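Local coordinates for Hcp1 family type VI secretion system effector (Salmonella typhimurium, PDB 5XHH), which probably forms ring-shaped hexamers that stack into the inner tube of the type VI secretion system, as other Hcp proteins do, at residues D63-S66 / P67-K71. Residues are numbered along the deposited sequence; the frame is centred on the assembly and turned at random.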
loop_
_atom_site.group_PDB
_atom_site.type_symbol
_atom_site.label_atom_id
_atom_site.label_comp_id
_atom_site.label_asym_id
_atom_site.label_seq_id
_atom_site.Cartn_x
_atom_site.Cartn_y
_atom_site.Cartn_z
ATOM N N ASP A 63 5.754 -0.435 14.331
ATOM C CA ASP A 63 5.494 0.935 14.760
ATOM C C ASP A 63 4.055 1.026 15.253
ATOM O O ASP A 63 3.397 0.003 15.457
ATOM C CB ASP A 63 5.813 1.926 13.623
ATOM C CG ASP A 63 4.971 1.692 12.366
ATOM O OD1 ASP A 63 3.870 1.112 12.467
ATOM O OD2 ASP A 63 5.422 2.111 11.271
ATOM N N ARG A 64 3.558 2.263 15.411
ATOM C CA ARG A 64 2.234 2.477 15.986
ATOM C C ARG A 64 1.128 1.802 15.174
ATOM O O ARG A 64 0.078 1.466 15.726
ATOM C CB ARG A 64 1.954 3.983 16.116
ATOM C CG ARG A 64 0.525 4.320 16.552
ATOM C CD ARG A 64 0.139 5.769 16.267
ATOM N NE ARG A 64 0.534 6.670 17.345
ATOM C CZ ARG A 64 -0.223 6.956 18.402
ATOM N NH1 ARG A 64 -1.424 6.410 18.535
ATOM N NH2 ARG A 64 0.219 7.791 19.333
ATOM N N ALA A 65 1.332 1.594 13.871
ATOM C CA ALA A 65 0.283 0.970 13.068
ATOM C C ALA A 65 0.184 -0.529 13.306
ATOM O O ALA A 65 -0.877 -1.117 13.066
ATOM C CB ALA A 65 0.524 1.232 11.577
ATOM N N SER A 66 1.260 -1.147 13.799
ATOM C CA SER A 66 1.336 -2.603 13.822
ATOM C C SER A 66 0.209 -3.262 14.607
ATOM O O SER A 66 -0.434 -4.173 14.059
ATOM C CB SER A 66 2.720 -3.017 14.331
ATOM O OG SER A 66 3.710 -2.663 13.395
ATOM N N PRO A 67 -0.101 -2.871 15.851
ATOM C CA PRO A 67 -1.221 -3.537 16.538
ATOM C C PRO A 67 -2.536 -3.377 15.804
ATOM O O PRO A 67 -3.368 -4.292 15.828
ATOM C CB PRO A 67 -1.252 -2.857 17.919
ATOM C CG PRO A 67 0.105 -2.245 18.090
ATOM C CD PRO A 67 0.491 -1.817 16.693
ATOM N N ASN A 68 -2.745 -2.248 15.122
ATOM C CA ASN A 68 -3.999 -2.071 14.405
ATOM C C ASN A 68 -4.017 -2.820 13.085
ATOM O O ASN A 68 -5.074 -3.314 12.683
ATOM C CB ASN A 68 -4.280 -0.586 14.189
ATOM C CG ASN A 68 -4.952 0.041 15.388
ATOM O OD1 ASN A 68 -5.837 -0.559 15.984
ATOM N ND2 ASN A 68 -4.517 1.232 15.765
ATOM N N LEU A 69 -2.882 -2.915 12.390
ATOM C CA LEU A 69 -2.828 -3.813 11.235
ATOM C C LEU A 69 -3.166 -5.244 11.653
ATOM O O LEU A 69 -3.981 -5.911 11.014
ATOM C CB LEU A 69 -1.451 -3.739 10.571
ATOM C CG LEU A 69 -1.104 -2.398 9.931
ATOM C CD1 LEU A 69 0.369 -2.330 9.669
ATOM C CD2 LEU A 69 -1.875 -2.239 8.615
ATOM N N PHE A 70 -2.555 -5.722 12.744
ATOM C CA PHE A 70 -2.919 -7.022 13.307
ATOM C C PHE A 70 -4.420 -7.127 13.578
ATOM O O PHE A 70 -5.078 -8.096 13.173
ATOM C CB PHE A 70 -2.124 -7.249 14.598
ATOM C CG PHE A 70 -2.534 -8.481 15.356
ATOM C CD1 PHE A 70 -1.996 -9.718 15.035
ATOM C CD2 PHE A 70 -3.455 -8.400 16.396
ATOM C CE1 PHE A 70 -2.378 -10.857 15.733
ATOM C CE2 PHE A 70 -3.843 -9.539 17.096
ATOM C CZ PHE A 70 -3.304 -10.766 16.766
ATOM N N LYS A 71 -4.979 -6.139 14.273
ATOM C CA LYS A 71 -6.388 -6.187 14.649
ATOM C C LYS A 71 -7.304 -6.244 13.423
ATOM O O LYS A 71 -8.216 -7.074 13.357
ATOM C CB LYS A 71 -6.716 -4.983 15.526
ATOM C CG LYS A 71 -8.151 -4.503 15.454
ATOM C CD LYS A 71 -8.449 -3.710 16.692
ATOM C CE LYS A 71 -9.410 -2.619 16.367
ATOM N NZ LYS A 71 -8.682 -1.601 15.550
HETATM O O HOH W 1 -2.274 2.846 14.658
#
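Ala65 and Leu69 meet at the start of helix 66-75, where a capping box formed by Asp63 and Ser66 starts the helix. Leu69 N donates to Ala65 O at 2.8 Å. The Leu69 side chain lies back along the same carbonyl, with CG 3.4 Å from Ala65 O. Leu69 CG stands anti to its own carbonyl carbon (chi1 -66°), which turns CD1 back toward the start of the helix, 4.0 Å from Ala65 CB. One residue on, Phe70 N donates to Ser66 O at 2.9 Å in an almost straight bond (178° at the hydrogen). Pro67 has no N-H to give, and its ring sits in the first turn with CD 3.4 Å from Arg64 O. Arg64 O accepts from a water, which in turn accepts from Asn68 ND2.

In the box Asp63 N donates to Ser66 OG. Asp63 OD1 takes the N-H of Ala65, one residue short of Ser66, from above the carboxylate plane. A type I turn from Asp63 to Ser66 brings the two residues together. Ser66 OG is also hydrogen-bonded to Glu123, and Asp63 OD2 to His60, so both side chains of the box are tied to the strands beneath. Ile12, Ile25 and Val125 cover the apolar side of Ala65 and Leu69. The contact thus joins the end of strand 51-61 to the only helix of this beta-rich Hcp fold. On the outer side, Lys71 NZ reaches back to Asn68 OD1 at 3.1 Å, approaching from above the amide carbonyl plane.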